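PDB 5J90: RagB/SusD domain protein from Flavobacterium johnsoniae, which binds chitin as a SusD homologue, probably helping to capture chitin chains at the outer membrane for a polysaccharide utilization locus. Local coordinates for residues A[191-205]-A[232-245]. Residues are numbered along the deposited sequence; the frame is centred on the assembly and turned at random.
Sequences GYKGKYESWVRFANT and QKFGVMLVNDDSFK. With EDO (1,2-ethanediol), chain F.
In this helix-rich SusD-like fold, the loop that leaves helix 219-231 crosses the flank of helix 196-213, roughly perpendicular to its axis, to reach strand 244-247, and Asn204, Arg201 and Thr205 of the helix hold it mainly through its backbone polar groups, an example of how helix side chains fix an irregular chain. Asn204 and Arg201 do this at the type I turn Gln232 to Gly235. The amide nitrogen ND2 of Asn204 serves two acceptors, Gln232 OE1 and Gly235 O, each at 2.9 Å and both close to its own amide plane. Gln232 OE1 also takes the backbone N-H of Phe234, which arrives from the opposite face of the Gln232 amide. A turn at chi3 (-66°) brings NE of Arg201 to Phe234 O at 2.9 Å, while NH2 forms an in-plane salt bridge with Glu197 OE2. The methylene CG of Glu197 lies over one face of the Phe234 ring, a CH-pi contact, and Val200 CG1 meets that ring's edge. One turn after Arg201, Thr205 OG1 accepts the N-H of Met237 (3.0 Å) and donates to Arg201 O.

At the start of strand 244-247 the contact turns to aromatic packing. Phe244 lays its ring on Phe202 in an offset stack, planes 1° apart and centroids separated by 3.9 Å; a chi1 of -171°, with CG turned away from the backbone N, swings the ring toward the helix. Its edge points toward the face of Trp199, whose NE1 is hydrogen-bonded to Asp188 OD2. Helix 113-134 packs against Trp199 and Phe202. Beside this cluster, Tyr192 OH donates to Asp242 O over 2.7 Å, approaching from above the carbonyl plane, and water 2 links the same oxygen to Ser198 O.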
# COMPACT_ATOMS: atom_id res chain seq x y z
N GLY A 191 4.57 23.66 28.31
CA GLY A 191 3.64 24.65 28.82
C GLY A 191 2.75 24.17 29.95
O GLY A 191 1.95 24.94 30.47
N TYR A 192 2.87 22.90 30.34
CA TYR A 192 1.89 22.30 31.24
C TYR A 192 2.24 22.41 32.73
O TYR A 192 1.37 22.21 33.57
CB TYR A 192 1.63 20.84 30.88
CG TYR A 192 1.14 20.61 29.47
CD1 TYR A 192 0.43 21.59 28.78
CD2 TYR A 192 1.38 19.41 28.82
CE1 TYR A 192 -0.01 21.37 27.48
CE2 TYR A 192 0.95 19.18 27.53
CZ TYR A 192 0.26 20.17 26.86
OH TYR A 192 -0.17 19.92 25.57
N LYS A 193 3.50 22.68 33.05
CA LYS A 193 3.91 22.88 34.44
C LYS A 193 3.47 21.75 35.37
O LYS A 193 3.01 21.99 36.50
CB LYS A 193 3.43 24.24 34.96
CG LYS A 193 4.00 25.42 34.17
CD LYS A 193 3.46 26.74 34.70
CE LYS A 193 4.34 27.92 34.30
NZ LYS A 193 4.37 28.16 32.83
N GLY A 194 3.61 20.51 34.90
CA GLY A 194 3.32 19.35 35.71
C GLY A 194 1.86 18.93 35.79
O GLY A 194 1.56 17.91 36.41
N LYS A 195 0.96 19.68 35.16
CA LYS A 195 -0.47 19.39 35.26
C LYS A 195 -0.88 18.12 34.50
O LYS A 195 -0.84 18.09 33.26
CB LYS A 195 -1.29 20.58 34.75
CG LYS A 195 -2.78 20.49 35.06
CD LYS A 195 -3.50 21.75 34.63
CE LYS A 195 -4.94 21.75 35.13
NZ LYS A 195 -5.74 22.86 34.53
N TYR A 196 -1.27 17.09 35.24
CA TYR A 196 -1.60 15.81 34.62
C TYR A 196 -2.74 15.93 33.61
O TYR A 196 -2.72 15.28 32.57
CB TYR A 196 -1.98 14.78 35.68
CG TYR A 196 -0.86 14.36 36.62
CD1 TYR A 196 0.47 14.53 36.29
CD2 TYR A 196 -1.16 13.79 37.86
CE1 TYR A 196 1.49 14.14 37.17
CE2 TYR A 196 -0.16 13.40 38.73
CZ TYR A 196 1.16 13.57 38.39
OH TYR A 196 2.14 13.18 39.29
N GLU A 197 -3.74 16.75 33.92
CA GLU A 197 -4.89 16.91 33.03
C GLU A 197 -4.46 17.42 31.65
O GLU A 197 -4.99 16.96 30.64
CB GLU A 197 -5.92 17.84 33.68
CG GLU A 197 -7.17 18.05 32.84
CD GLU A 197 -8.15 19.02 33.48
OE1 GLU A 197 -8.06 19.23 34.71
OE2 GLU A 197 -8.98 19.58 32.75
N SER A 198 -3.49 18.34 31.61
CA SER A 198 -3.01 18.86 30.34
C SER A 198 -2.22 17.81 29.57
O SER A 198 -2.28 17.74 28.34
CB SER A 198 -2.16 20.10 30.56
OG SER A 198 -2.96 21.13 31.12
N TRP A 199 -1.47 16.98 30.29
CA TRP A 199 -0.77 15.86 29.68
C TRP A 199 -1.76 14.84 29.09
O TRP A 199 -1.52 14.30 28.01
CB TRP A 199 0.19 15.23 30.68
CG TRP A 199 1.51 15.95 30.72
CD1 TRP A 199 1.88 16.97 31.55
CD2 TRP A 199 2.63 15.71 29.86
NE1 TRP A 199 3.16 17.37 31.27
CE2 TRP A 199 3.65 16.62 30.23
CE3 TRP A 199 2.88 14.81 28.81
CZ2 TRP A 199 4.89 16.65 29.60
CZ3 TRP A 199 4.11 14.85 28.19
CH2 TRP A 199 5.10 15.76 28.58
N VAL A 200 -2.87 14.59 29.77
CA VAL A 200 -3.86 13.66 29.25
C VAL A 200 -4.53 14.25 28.01
O VAL A 200 -4.72 13.54 27.01
CB VAL A 200 -4.93 13.29 30.31
CG1 VAL A 200 -6.07 12.49 29.67
CG2 VAL A 200 -4.28 12.50 31.45
N ARG A 201 -4.83 15.54 28.04
CA ARG A 201 -5.46 16.20 26.90
C ARG A 201 -4.52 16.16 25.69
O ARG A 201 -4.96 15.97 24.55
CB ARG A 201 -5.86 17.64 27.29
CG ARG A 201 -6.68 18.37 26.25
CD ARG A 201 -7.31 19.64 26.83
NE ARG A 201 -8.31 19.35 27.86
CZ ARG A 201 -8.19 19.66 29.15
NH1 ARG A 201 -7.09 20.26 29.60
NH2 ARG A 201 -9.17 19.36 29.99
N PHE A 202 -3.22 16.30 25.94
CA PHE A 202 -2.23 16.15 24.87
C PHE A 202 -2.25 14.72 24.34
O PHE A 202 -2.33 14.50 23.13
CB PHE A 202 -0.82 16.55 25.34
CG PHE A 202 0.28 16.16 24.38
CD1 PHE A 202 0.20 16.47 23.03
CD2 PHE A 202 1.39 15.46 24.83
CE1 PHE A 202 1.20 16.10 22.14
CE2 PHE A 202 2.40 15.09 23.94
CZ PHE A 202 2.30 15.41 22.61
N ALA A 203 -2.21 13.74 25.24
CA ALA A 203 -2.24 12.34 24.82
C ALA A 203 -3.47 12.04 23.97
O ALA A 203 -3.37 11.33 22.96
CB ALA A 203 -2.19 11.40 26.03
N ASN A 204 -4.64 12.55 24.36
CA ASN A 204 -5.85 12.37 23.57
C ASN A 204 -5.68 12.96 22.17
O ASN A 204 -6.11 12.36 21.16
CB ASN A 204 -7.06 13.03 24.24
CG ASN A 204 -7.42 12.41 25.58
OD1 ASN A 204 -7.14 11.24 25.85
ND2 ASN A 204 -8.07 13.20 26.43
N THR A 205 -5.08 14.14 22.09
CA THR A 205 -4.94 14.82 20.81
C THR A 205 -3.92 14.09 19.92
O THR A 205 -4.11 13.97 18.71
CB THR A 205 -4.52 16.29 21.00
OG1 THR A 205 -5.38 16.90 21.97
CG2 THR A 205 -4.65 17.06 19.69
N GLN A 232 -12.89 10.87 25.57
CA GLN A 232 -12.23 10.86 26.87
C GLN A 232 -12.67 12.09 27.65
O GLN A 232 -12.92 13.14 27.06
CB GLN A 232 -10.70 10.83 26.69
CG GLN A 232 -9.92 10.20 27.84
CD GLN A 232 -9.62 11.16 28.99
OE1 GLN A 232 -9.53 12.37 28.80
NE2 GLN A 232 -9.47 10.60 30.19
N LYS A 233 -12.75 11.96 28.97
CA LYS A 233 -13.36 13.02 29.78
C LYS A 233 -12.72 14.40 29.66
O LYS A 233 -13.39 15.41 29.90
CB LYS A 233 -13.50 12.60 31.25
CG LYS A 233 -12.19 12.50 32.00
CD LYS A 233 -12.40 11.97 33.41
CE LYS A 233 -13.24 12.89 34.25
NZ LYS A 233 -13.40 12.34 35.63
N PHE A 234 -11.44 14.47 29.28
CA PHE A 234 -10.77 15.75 29.11
C PHE A 234 -10.72 16.21 27.65
O PHE A 234 -10.35 17.36 27.35
CB PHE A 234 -9.38 15.72 29.74
CG PHE A 234 -9.39 15.33 31.19
CD1 PHE A 234 -10.12 16.07 32.10
CD2 PHE A 234 -8.71 14.21 31.64
CE1 PHE A 234 -10.15 15.72 33.44
CE2 PHE A 234 -8.74 13.85 32.97
CZ PHE A 234 -9.46 14.61 33.87
N GLY A 235 -11.11 15.32 26.74
CA GLY A 235 -11.14 15.62 25.32
C GLY A 235 -9.80 16.04 24.73
O GLY A 235 -8.74 15.75 25.27
N VAL A 236 -9.88 16.73 23.60
CA VAL A 236 -8.67 17.17 22.90
C VAL A 236 -8.42 18.67 23.11
O VAL A 236 -9.23 19.37 23.75
CB VAL A 236 -8.68 16.77 21.41
CG1 VAL A 236 -8.76 15.24 21.26
CG2 VAL A 236 -9.82 17.46 20.65
N MET A 237 -7.30 19.17 22.61
CA MET A 237 -6.96 20.59 22.78
C MET A 237 -8.10 21.49 22.31
O MET A 237 -8.70 21.25 21.26
CB MET A 237 -5.71 20.93 21.98
CG MET A 237 -4.47 20.18 22.41
SD MET A 237 -3.09 20.62 21.34
CE MET A 237 -1.85 19.53 22.01
N LEU A 238 -8.36 22.55 23.08
CA LEU A 238 -9.40 23.53 22.74
C LEU A 238 -8.88 24.96 22.67
O LEU A 238 -9.36 25.75 21.87
CB LEU A 238 -10.54 23.48 23.75
CG LEU A 238 -11.45 22.26 23.73
CD1 LEU A 238 -12.57 22.47 24.74
CD2 LEU A 238 -12.01 22.06 22.34
N VAL A 239 -7.92 25.29 23.52
CA VAL A 239 -7.40 26.65 23.58
C VAL A 239 -5.89 26.59 23.42
O VAL A 239 -5.28 25.52 23.61
CB VAL A 239 -7.77 27.39 24.89
CG1 VAL A 239 -9.29 27.52 25.01
CG2 VAL A 239 -7.19 26.69 26.10
N ASN A 240 -5.28 27.72 23.09
CA ASN A 240 -3.87 27.72 22.75
C ASN A 240 -2.95 27.33 23.91
O ASN A 240 -1.87 26.77 23.67
CB ASN A 240 -3.46 29.03 22.06
CG ASN A 240 -4.05 29.13 20.67
OD1 ASN A 240 -4.10 28.13 19.94
ND2 ASN A 240 -4.50 30.31 20.28
N ASP A 241 -3.38 27.55 25.15
CA ASP A 241 -2.61 27.10 26.31
C ASP A 241 -2.56 25.57 26.40
O ASP A 241 -1.75 25.01 27.15
CB ASP A 241 -3.18 27.67 27.61
CG ASP A 241 -2.84 29.14 27.81
OD1 ASP A 241 -1.98 29.67 27.07
OD2 ASP A 241 -3.42 29.76 28.72
N ASP A 242 -3.42 24.89 25.64
CA ASP A 242 -3.41 23.42 25.60
C ASP A 242 -2.32 22.86 24.68
O ASP A 242 -2.06 21.64 24.70
CB ASP A 242 -4.76 22.87 25.13
CG ASP A 242 -5.91 23.21 26.06
OD1 ASP A 242 -5.69 23.42 27.27
OD2 ASP A 242 -7.06 23.22 25.55
N SER A 243 -1.71 23.72 23.88
CA SER A 243 -0.73 23.28 22.88
C SER A 243 0.47 22.58 23.52
O SER A 243 0.86 22.89 24.64
CB SER A 243 -0.23 24.46 22.05
OG SER A 243 -1.29 25.10 21.35
N PHE A 244 1.05 21.63 22.79
CA PHE A 244 2.25 20.94 23.25
C PHE A 244 3.48 21.65 22.70
O PHE A 244 3.64 21.81 21.48
CB PHE A 244 2.26 19.47 22.82
CG PHE A 244 3.37 18.68 23.46
CD1 PHE A 244 3.34 18.40 24.81
CD2 PHE A 244 4.45 18.26 22.71
CE1 PHE A 244 4.38 17.69 25.41
CE2 PHE A 244 5.49 17.55 23.30
CZ PHE A 244 5.44 17.28 24.65
N LYS A 245 4.33 22.10 23.61
CA LYS A 245 5.54 22.84 23.23
C LYS A 245 6.66 22.51 24.21
O LYS A 245 6.41 22.16 25.37
CB LYS A 245 5.28 24.35 23.22
CG LYS A 245 4.89 24.93 24.58
CD LYS A 245 4.58 26.42 24.47
CE LYS A 245 4.11 26.99 25.79
NZ LYS A 245 3.70 28.42 25.61
C1 EDO F . -13.97 18.87 22.92
O1 EDO F . -13.84 19.01 24.34
C2 EDO F . -12.75 18.14 22.36
O2 EDO F . -12.75 16.78 22.79
O HOH W 1 2.95 22.19 26.37
O HOH W 2 -3.30 19.84 26.64
O HOH W 3 -4.57 21.31 28.60
O HOH W 4 -12.08 19.22 29.71